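Local coordinates for secreted protein (Streptomyces lividans TK24, PDB 5LXZ) that probably works as a secreted copper radical oxidase of the galactose oxidase-like AA5 family, and binds copper ions, at residues D240-A245 against K284-T289; D256-S261 against N276-P281. The protein carries 1 engineered substitution. One frame throughout, in Å; residues are numbered along the deposited sequence.

Contact 1 (D240-A245 against K284-T289); sequences DPMHEA and KAWTYT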
ATOM      1  N   ASP A 240      -8.487 -10.298 -18.005  1.00  9.43           N
ATOM      2  CA  ASP A 240      -9.319  -9.168 -18.454  1.00 10.29           C
ATOM      3  C   ASP A 240      -8.879  -7.878 -17.775  1.00  9.97           C
ATOM      4  O   ASP A 240      -8.595  -7.902 -16.557  1.00  9.56           O
ATOM      5  CB  ASP A 240     -10.792  -9.365 -18.121  1.00 11.79           C
ATOM      6  CG  ASP A 240     -11.490 -10.340 -19.022  1.00 14.45           C
ATOM      7  OD1 ASP A 240     -10.828 -11.072 -19.814  1.00 16.74           O
ATOM      8  OD2 ASP A 240     -12.725 -10.421 -18.830  1.00 15.16           O
ATOM      9  N   PRO A 241      -8.857  -6.769 -18.524  1.00  9.88           N
ATOM     10  CA  PRO A 241      -8.629  -5.489 -17.869  1.00 10.12           C
ATOM     11  C   PRO A 241      -9.816  -5.097 -16.983  1.00  9.68           C
ATOM     12  O   PRO A 241     -10.942  -5.533 -17.194  1.00  9.32           O
ATOM     13  CB  PRO A 241      -8.527  -4.529 -19.039  1.00 10.51           C
ATOM     14  CG  PRO A 241      -9.414  -5.117 -20.110  1.00 11.17           C
ATOM     15  CD  PRO A 241      -9.143  -6.581 -19.977  1.00 10.67           C
ATOM     16  N   MET A 242      -9.541  -4.277 -15.975  1.00  9.23           N
ATOM     17  CA  MET A 242     -10.594  -3.666 -15.202  1.00  9.26           C
ATOM     18  C   MET A 242     -11.464  -2.756 -16.081  1.00  9.88           C
ATOM     19  O   MET A 242     -11.032  -2.282 -17.139  1.00 10.91           O
ATOM     20  CB  MET A 242     -10.014  -2.818 -14.063  1.00  9.24           C
ATOM     21  CG  MET A 242      -9.295  -3.653 -13.064  1.00  8.75           C
ATOM     22  SD  MET A 242      -8.621  -2.681 -11.700  1.00  8.91           S
ATOM     23  CE  MET A 242      -7.471  -1.632 -12.573  1.00  9.41           C
ATOM     24  N   HIS A 243     -12.689  -2.517 -15.634  1.00  9.68           N
ATOM     25  CA  HIS A 243     -13.520  -1.501 -16.280  1.00 11.75           C
ATOM     26  C   HIS A 243     -12.953  -0.107 -16.105  1.00 11.38           C
ATOM     27  O   HIS A 243     -12.953   0.704 -17.028  1.00 12.48           O
ATOM     28  CB  HIS A 243     -14.931  -1.583 -15.737  1.00 12.80           C
ATOM     29  CG  HIS A 243     -15.603  -2.880 -16.035  1.00 14.40           C
ATOM     30  ND1 HIS A 243     -16.267  -3.105 -17.219  1.00 16.66           N
ATOM     31  CD2 HIS A 243     -15.680  -4.028 -15.335  1.00 15.05           C
ATOM     32  CE1 HIS A 243     -16.733  -4.341 -17.221  1.00 16.05           C
ATOM     33  NE2 HIS A 243     -16.404  -4.915 -16.086  1.00 17.44           N
ATOM     34  N   GLU A 244     -12.488   0.195 -14.885  1.00  9.97           N
ATOM     35  CA  GLU A 244     -11.907   1.483 -14.564  1.00 10.41           C
ATOM     36  C   GLU A 244     -10.395   1.473 -14.678  1.00  9.61           C
ATOM     37  O   GLU A 244      -9.742   0.526 -14.268  1.00  9.62           O
ATOM     38  CB  GLU A 244     -12.265   1.882 -13.145  1.00 10.51           C
ATOM     39  CG  GLU A 244     -13.746   2.034 -12.884  1.00 11.68           C
ATOM     40  CD  GLU A 244     -14.349   3.252 -13.572  1.00 12.79           C
ATOM     41  OE1 GLU A 244     -13.675   4.310 -13.639  1.00 14.58           O
ATOM     42  OE2 GLU A 244     -15.528   3.171 -14.018  1.00 14.03           O
ATOM     43  N   ALA A 245      -9.836   2.545 -15.226  1.00  9.57           N
ATOM     44  CA  ALA A 245      -8.411   2.807 -15.150  1.00  9.11           C
ATOM     45  C   ALA A 245      -8.109   3.227 -13.714  1.00  8.82           C
ATOM     46  O   ALA A 245      -8.855   4.022 -13.137  1.00  9.33           O
ATOM     47  CB  ALA A 245      -8.047   3.906 -16.110  1.00 10.04           C
ATOM     48  N   LYS A 284     -11.834 -15.076 -14.523  1.00 11.18           N
ATOM     49  CA  LYS A 284     -10.783 -14.143 -14.948  1.00 11.67           C
ATOM     50  C   LYS A 284     -11.386 -12.853 -15.516  1.00 10.31           C
ATOM     51  O   LYS A 284     -10.806 -12.228 -16.394  1.00 10.73           O
ATOM     52  CB  LYS A 284      -9.752 -14.793 -15.881  1.00 14.01           C
ATOM     53  CG  LYS A 284      -9.008 -15.946 -15.236  1.00 17.35           C
ATOM     54  CD  LYS A 284      -8.114 -16.644 -16.252  1.00 21.10           C
ATOM     55  CE  LYS A 284      -7.251 -17.779 -15.663  1.00 25.92           C
ATOM     56  NZ  LYS A 284      -7.887 -18.611 -14.628  1.00 30.72           N
ATOM     57  N   ALA A 285     -12.504 -12.451 -14.929  1.00  9.09           N
ATOM     58  CA  ALA A 285     -13.239 -11.287 -15.361  1.00  8.57           C
ATOM     59  C   ALA A 285     -13.665 -10.400 -14.228  1.00  8.07           C
ATOM     60  O   ALA A 285     -13.720 -10.854 -13.075  1.00  9.16           O
ATOM     61  CB  ALA A 285     -14.470 -11.719 -16.165  1.00  9.21           C
ATOM     62  N   TRP A 286     -13.920  -9.141 -14.555  1.00  7.65           N
ATOM     63  CA  TRP A 286     -14.306  -8.096 -13.597  1.00  8.01           C
ATOM     64  C   TRP A 286     -15.777  -7.671 -13.744  1.00  9.26           C
ATOM     65  O   TRP A 286     -16.285  -7.580 -14.857  1.00  9.96           O
ATOM     66  CB  TRP A 286     -13.467  -6.861 -13.792  1.00  7.61           C
ATOM     67  CG  TRP A 286     -12.006  -7.044 -13.612  1.00  7.33           C
ATOM     68  CD1 TRP A 286     -11.082  -7.416 -14.585  1.00  7.32           C
ATOM     69  CD2 TRP A 286     -11.258  -6.820 -12.418  1.00  7.20           C
ATOM     70  NE1 TRP A 286      -9.816  -7.444 -14.033  1.00  7.82           N
ATOM     71  CE2 TRP A 286      -9.900  -7.092 -12.715  1.00  7.11           C
ATOM     72  CE3 TRP A 286     -11.601  -6.430 -11.112  1.00  6.76           C
ATOM     73  CZ2 TRP A 286      -8.901  -6.995 -11.752  1.00  7.28           C
ATOM     74  CZ3 TRP A 286     -10.607  -6.286 -10.184  1.00  6.94           C
ATOM     75  CH2 TRP A 286      -9.284  -6.551 -10.508  1.00  7.39           C
ATOM     76  N   THR A 287     -16.423  -7.375 -12.625  1.00  9.96           N
ATOM     77  CA  THR A 287     -17.816  -6.952 -12.573  0.50 10.16           C
ATOM     78  C   THR A 287     -17.901  -5.759 -11.625  1.00 10.50           C
ATOM     79  O   THR A 287     -17.401  -5.875 -10.505  1.00 10.49           O
ATOM     80  CB  THR A 287     -18.717  -8.085 -12.038  0.50 10.39           C
ATOM     81  OG1 THR A 287     -18.434  -9.312 -12.726  0.50 10.99           O
ATOM     82  CG2 THR A 287     -20.207  -7.724 -12.170  0.50 10.20           C
ATOM     83  N   TYR A 288     -18.566  -4.702 -12.008  1.00  9.86           N
ATOM     84  CA  TYR A 288     -18.822  -3.607 -11.087  1.00  9.91           C
ATOM     85  C   TYR A 288     -19.665  -4.038  -9.908  1.00  9.70           C
ATOM     86  O   TYR A 288     -20.571  -4.869 -10.047  1.00 10.27           O
ATOM     87  CB  TYR A 288     -19.541  -2.456 -11.737  1.00  9.74           C
ATOM     88  CG  TYR A 288     -18.754  -1.560 -12.604  1.00 10.72           C
ATOM     89  CD1 TYR A 288     -17.876  -0.644 -12.072  1.00 11.73           C
ATOM     90  CD2 TYR A 288     -18.914  -1.571 -13.969  1.00 11.45           C
ATOM     91  CE1 TYR A 288     -17.149   0.201 -12.868  1.00 11.43           C
ATOM     92  CE2 TYR A 288     -18.239  -0.664 -14.785  1.00 11.97           C
ATOM     93  CZ  TYR A 288     -17.367   0.231 -14.235  1.00 11.84           C
ATOM     94  OH  TYR A 288     -16.668   1.088 -15.037  1.00 12.40           O
ATOM     95  N   THR A 289     -19.366  -3.496  -8.725  1.00  9.83           N
ATOM     96  CA  THR A 289     -20.318  -3.538  -7.619  1.00 10.36           C
ATOM     97  C   THR A 289     -21.462  -2.580  -7.949  1.00 10.45           C
ATOM     98  O   THR A 289     -21.366  -1.755  -8.867  1.00 10.62           O
ATOM     99  CB  THR A 289     -19.680  -3.157  -6.295  1.00 10.89           C
ATOM    100  OG1 THR A 289     -19.128  -1.850  -6.396  1.00 10.71           O
ATOM    101  CG2 THR A 289     -18.586  -4.165  -5.931  1.00 12.12           C
TER
HETATM  102  O   HOH W   1     -13.907  -8.420 -17.349  1.00 14.01           O
HETATM  103  O   HOH W   2      -9.412 -12.866 -18.395  1.00 29.74           O
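W286 and Y288 sit on the outermost strand, 285-288, of a four-stranded kelch propeller blade, where the loop 240-245 that leads into the blade's first strand covers them. W286 carries the buried half of the contact. Its indole NE1 donates to D240 O at 2.8 Å. The oxygen lies in the ring plane, but NE1 stands above the carbonyl plane of D240, and the bond is clearly bent. M242 lies over one face of the indole: CG is centred above the six-membered ring, 3.6 Å from its centroid. SD follows at 4.3 Å from that centroid, a Met-aromatic contact. The extended middle of the M242 chain (chi2 -179°) carries the sulfur along over the ring. L92 and A94 of strand 91-102 also pack on W286.

The other half is more polar. H243 NE2 donates to W286 O at 2.9 Å, with the acceptor near the plane of the imidazole. One face of the same imidazole meets the ring of Y288 in an offset stack, with centroids 4.8 Å apart and planes at 28°. Y288 OH then donates to E244 OE2 at 2.6 Å, meeting the carboxylate on its anti side and somewhat out of the carboxylate plane. At the D240 end a water links D240 OD2 (2.8 Å) to W286 N (2.9 Å).

Replacing W286 with an alanine would probably leave D240 O without its indole donor and take away the ring face under CG and SD of M242. The bond to W286 O means that NE2 of H243 carries a proton. The hydroxyl of Y288 probably helps to stabilise the negative charge of E244.

Contact 2 (D256-S261 against N276-P281); sequences DGKILS and NEVYDP. With EDO (1,2-ethanediol), chain N.
I259 and Y279 form a hydrogen-bonded pair between the second and third strands of the four-stranded antiparallel kelch blade. I259 N donates to Y279 O at 3.0 Å, and Y279 N returns a bond to I259 O at 2.7 Å. S261 and E277 repeat the pattern: S261 N meets E277 O at 2.8 Å and E277 N meets S261 O at 3.1 Å. L260 and V278 lie between them as a non-hydrogen-bonded pair. Their side chains share one face of the sheet, while I259, S261, E277 and Y279 point to the other.

V278 divides its two methyls between neighbours. CG1 is opposite the backbone N (chi1 175°) and presses on K258 CB at a tight 3.4 Å. CG2 turns instead to CD1 of L260. The extended K258 chain passes V278 at about a right angle and brings CE and NZ alongside the D280 carboxylate; NZ to OD2, at 4.0 Å, is only a long salt bridge. OD1 of D280 takes the backbone N of K282.

Farther out, I259 and Y279 both pack on L92 of strand 91-102, and the hydroxyl of Y279 is hydrogen-bonded to the carboxylate of E228. The buried E277 carboxylate is satisfied by R246 and by the backbone N of H243 and E244. In the turn just before strand 259-262, G257 has a positive phi of 84°. D256 binds a 1,2-ethanediol, probably from the crystallisation liquor, through its backbone N. An Asx turn spans D256 to K258: K258 N donates to D256 OD1 at 3.0 Å, from above the carboxylate plane.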
ATOM      1  N   ASP A 256     -15.910 -14.483  -0.248  1.00 11.45           N
ATOM      2  CA  ASP A 256     -16.141 -15.457  -1.310  1.00 12.94           C
ATOM      3  C   ASP A 256     -14.898 -15.777  -2.155  1.00 12.30           C
ATOM      4  O   ASP A 256     -14.993 -16.533  -3.125  1.00 13.47           O
ATOM      5  CB  ASP A 256     -17.321 -15.039  -2.198  1.00 14.11           C
ATOM      6  CG  ASP A 256     -17.117 -13.715  -2.883  1.00 16.51           C
ATOM      7  OD1 ASP A 256     -16.022 -13.152  -2.849  1.00 15.01           O
ATOM      8  OD2 ASP A 256     -18.101 -13.179  -3.473  1.00 22.25           O
ATOM      9  N   GLY A 257     -13.746 -15.201  -1.827  1.00 10.76           N
ATOM     10  CA  GLY A 257     -12.521 -15.437  -2.534  1.00 10.70           C
ATOM     11  C   GLY A 257     -12.371 -14.560  -3.788  1.00 10.09           C
ATOM     12  O   GLY A 257     -11.356 -14.641  -4.478  1.00 12.59           O
ATOM     13  N   LYS A 258     -13.358 -13.724  -4.090  1.00  9.32           N
ATOM     14  CA  LYS A 258     -13.237 -12.783  -5.183  1.00  9.41           C
ATOM     15  C   LYS A 258     -12.425 -11.587  -4.691  1.00  8.75           C
ATOM     16  O   LYS A 258     -12.270 -11.393  -3.483  1.00  8.38           O
ATOM     17  CB  LYS A 258     -14.601 -12.379  -5.691  1.00 11.01           C
ATOM     18  CG  LYS A 258     -15.370 -13.585  -6.247  1.00 12.13           C
ATOM     19  CD  LYS A 258     -16.678 -13.119  -6.821  1.00 13.75           C
ATOM     20  CE  LYS A 258     -17.507 -14.332  -7.230  1.00 14.89           C
ATOM     21  NZ  LYS A 258     -18.815 -13.866  -7.749  1.00 15.70           N
ATOM     22  N   ILE A 259     -11.864 -10.853  -5.621  1.00  7.60           N
ATOM     23  CA  ILE A 259     -10.973  -9.725  -5.304  1.00  7.29           C
ATOM     24  C   ILE A 259     -11.615  -8.397  -5.620  1.00  6.81           C
ATOM     25  O   ILE A 259     -12.022  -8.143  -6.750  1.00  7.11           O
ATOM     26  CB  ILE A 259      -9.652  -9.819  -6.054  1.00  7.32           C
ATOM     27  CG1 ILE A 259      -9.024 -11.213  -5.951  1.00  8.29           C
ATOM     28  CG2 ILE A 259      -8.706  -8.702  -5.610  1.00  7.68           C
ATOM     29  CD1 ILE A 259      -8.741 -11.682  -4.548  1.00  8.99           C
ATOM     30  N   LEU A 260     -11.770  -7.579  -4.588  1.00  6.53           N
ATOM     31  CA  LEU A 260     -12.333  -6.263  -4.712  1.00  6.95           C
ATOM     32  C   LEU A 260     -11.236  -5.262  -5.089  1.00  6.84           C
ATOM     33  O   LEU A 260     -10.218  -5.183  -4.403  1.00  6.83           O
ATOM     34  CB  LEU A 260     -13.019  -5.891  -3.416  1.00  7.55           C
ATOM     35  CG  LEU A 260     -13.703  -4.521  -3.361  1.00  8.18           C
ATOM     36  CD1 LEU A 260     -14.946  -4.465  -4.197  1.00  9.35           C
ATOM     37  CD2 LEU A 260     -14.044  -4.230  -1.924  1.00  8.78           C
ATOM     38  N   SER A 261     -11.502  -4.450  -6.090  1.00  6.55           N
ATOM     39  CA  SER A 261     -10.616  -3.345  -6.486  1.00  6.58           C
ATOM     40  C   SER A 261     -11.306  -2.020  -6.180  1.00  6.92           C
ATOM     41  O   SER A 261     -12.448  -1.806  -6.595  1.00  6.87           O
ATOM     42  CB  SER A 261     -10.278  -3.458  -7.925  1.00  7.44           C
ATOM     43  OG  SER A 261      -9.440  -2.386  -8.265  1.00  8.68           O
ATOM     44  N   ASN A 276     -16.335   0.704  -7.718  1.00  8.69           N
ATOM     45  CA  ASN A 276     -15.522  -0.456  -7.362  1.00  8.55           C
ATOM     46  C   ASN A 276     -15.878  -1.664  -8.189  1.00  8.91           C
ATOM     47  O   ASN A 276     -16.993  -1.715  -8.780  1.00  8.40           O
ATOM     48  CB  ASN A 276     -15.700  -0.715  -5.875  1.00  8.54           C
ATOM     49  CG  ASN A 276     -15.399   0.514  -5.071  1.00  8.15           C
ATOM     50  OD1 ASN A 276     -14.376   1.155  -5.316  1.00  8.54           O
ATOM     51  ND2 ASN A 276     -16.267   0.876  -4.164  1.00  7.75           N
ATOM     52  N   GLU A 277     -14.966  -2.627  -8.293  1.00  8.10           N
ATOM     53  CA  GLU A 277     -15.185  -3.790  -9.107  1.00  9.41           C
ATOM     54  C   GLU A 277     -14.606  -5.013  -8.484  1.00  8.72           C
ATOM     55  O   GLU A 277     -13.761  -4.940  -7.599  1.00  8.84           O
ATOM     56  CB  GLU A 277     -14.701  -3.628 -10.540  1.00 10.31           C
ATOM     57  CG  GLU A 277     -13.319  -3.208 -10.782  1.00 12.31           C
ATOM     58  CD  GLU A 277     -13.224  -2.651 -12.246  1.00 12.97           C
ATOM     59  OE1 GLU A 277     -13.568  -3.403 -13.228  1.00 13.14           O
ATOM     60  OE2 GLU A 277     -12.870  -1.455 -12.455  1.00 10.59           O
ATOM     61  N   VAL A 278     -15.100  -6.161  -8.907  1.00  8.28           N
ATOM     62  CA  VAL A 278     -14.718  -7.422  -8.335  1.00  8.31           C
ATOM     63  C   VAL A 278     -14.197  -8.322  -9.418  1.00  8.51           C
ATOM     64  O   VAL A 278     -14.886  -8.517 -10.420  1.00  9.49           O
ATOM     65  CB  VAL A 278     -15.890  -8.067  -7.582  1.00  9.09           C
ATOM     66  CG1 VAL A 278     -15.519  -9.429  -7.096  1.00 10.28           C
ATOM     67  CG2 VAL A 278     -16.357  -7.175  -6.433  1.00  9.71           C
ATOM     68  N   TYR A 279     -13.043  -8.926  -9.179  1.00  7.78           N
ATOM     69  CA  TYR A 279     -12.451  -9.932 -10.045  1.00  7.73           C
ATOM     70  C   TYR A 279     -12.850 -11.290  -9.537  1.00  8.85           C
ATOM     71  O   TYR A 279     -12.618 -11.609  -8.379  1.00  8.27           O
ATOM     72  CB  TYR A 279     -10.935  -9.837  -9.979  1.00  7.53           C
ATOM     73  CG  TYR A 279     -10.178 -10.779 -10.886  1.00  7.13           C
ATOM     74  CD1 TYR A 279     -10.123 -10.540 -12.252  1.00  7.02           C
ATOM     75  CD2 TYR A 279      -9.513 -11.884 -10.390  1.00  7.35           C
ATOM     76  CE1 TYR A 279      -9.382 -11.344 -13.064  1.00  7.21           C
ATOM     77  CE2 TYR A 279      -8.750 -12.695 -11.210  1.00  7.62           C
ATOM     78  CZ  TYR A 279      -8.687 -12.407 -12.539  1.00  7.18           C
ATOM     79  OH  TYR A 279      -7.906 -13.223 -13.315  1.00  8.74           O
ATOM     80  N   ASP A 280     -13.435 -12.111 -10.413  1.00 10.24           N
ATOM     81  CA  ASP A 280     -13.716 -13.483 -10.066  1.00 11.69           C
ATOM     82  C   ASP A 280     -12.610 -14.344 -10.628  1.00 11.56           C
ATOM     83  O   ASP A 280     -12.481 -14.484 -11.848  1.00 10.90           O
ATOM     84  CB  ASP A 280     -15.053 -13.859 -10.714  1.00 12.52           C
ATOM     85  CG  ASP A 280     -15.491 -15.246 -10.347  1.00 14.82           C
ATOM     86  OD1 ASP A 280     -14.698 -15.996  -9.772  1.00 15.32           O
ATOM     87  OD2 ASP A 280     -16.684 -15.532 -10.648  1.00 18.44           O
ATOM     88  N   PRO A 281     -11.747 -14.944  -9.799  1.00 12.01           N
ATOM     89  CA  PRO A 281     -10.659 -15.768 -10.326  1.00 12.65           C
ATOM     90  C   PRO A 281     -11.114 -16.965 -11.179  1.00 11.72           C
ATOM     91  O   PRO A 281     -10.361 -17.450 -12.013  1.00 12.84           O
ATOM     92  CB  PRO A 281      -9.937 -16.257  -9.066  1.00 14.11           C
ATOM     93  CG  PRO A 281     -10.337 -15.266  -8.046  1.00 14.81           C
ATOM     94  CD  PRO A 281     -11.711 -14.845  -8.319  1.00 14.04           C
TER
HETATM   95  C1  EDO N 713     -18.191 -10.694   1.787  1.00 18.04           C
HETATM   96  O1  EDO N 713     -16.791 -10.533   2.101  1.00 15.04           O
HETATM   97  C2  EDO N 713     -18.446 -11.009   0.319  1.00 20.89           C
HETATM   98  O2  EDO N 713     -17.734 -12.165  -0.083  1.00 19.48           O

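In the fold
From the N terminus, the chain leaves strand 235-238, runs through 240-245 and then builds one kelch blade: strands 250-253, 259-262, 277-280 and 285-288 in order. Contact 2 pairs the two central strands and closes the loop between them. Contact 1 closes a longer loop, bringing the last strand back to the segment that precedes the first, so contact 2 is nested inside it. The two contacts touch each other. T287 O and V278 N join the neighbouring strands 285-288 and 277-280, and the third strand also holds the entry loop. Together they tie that loop to the blade's outer edge and to its middle.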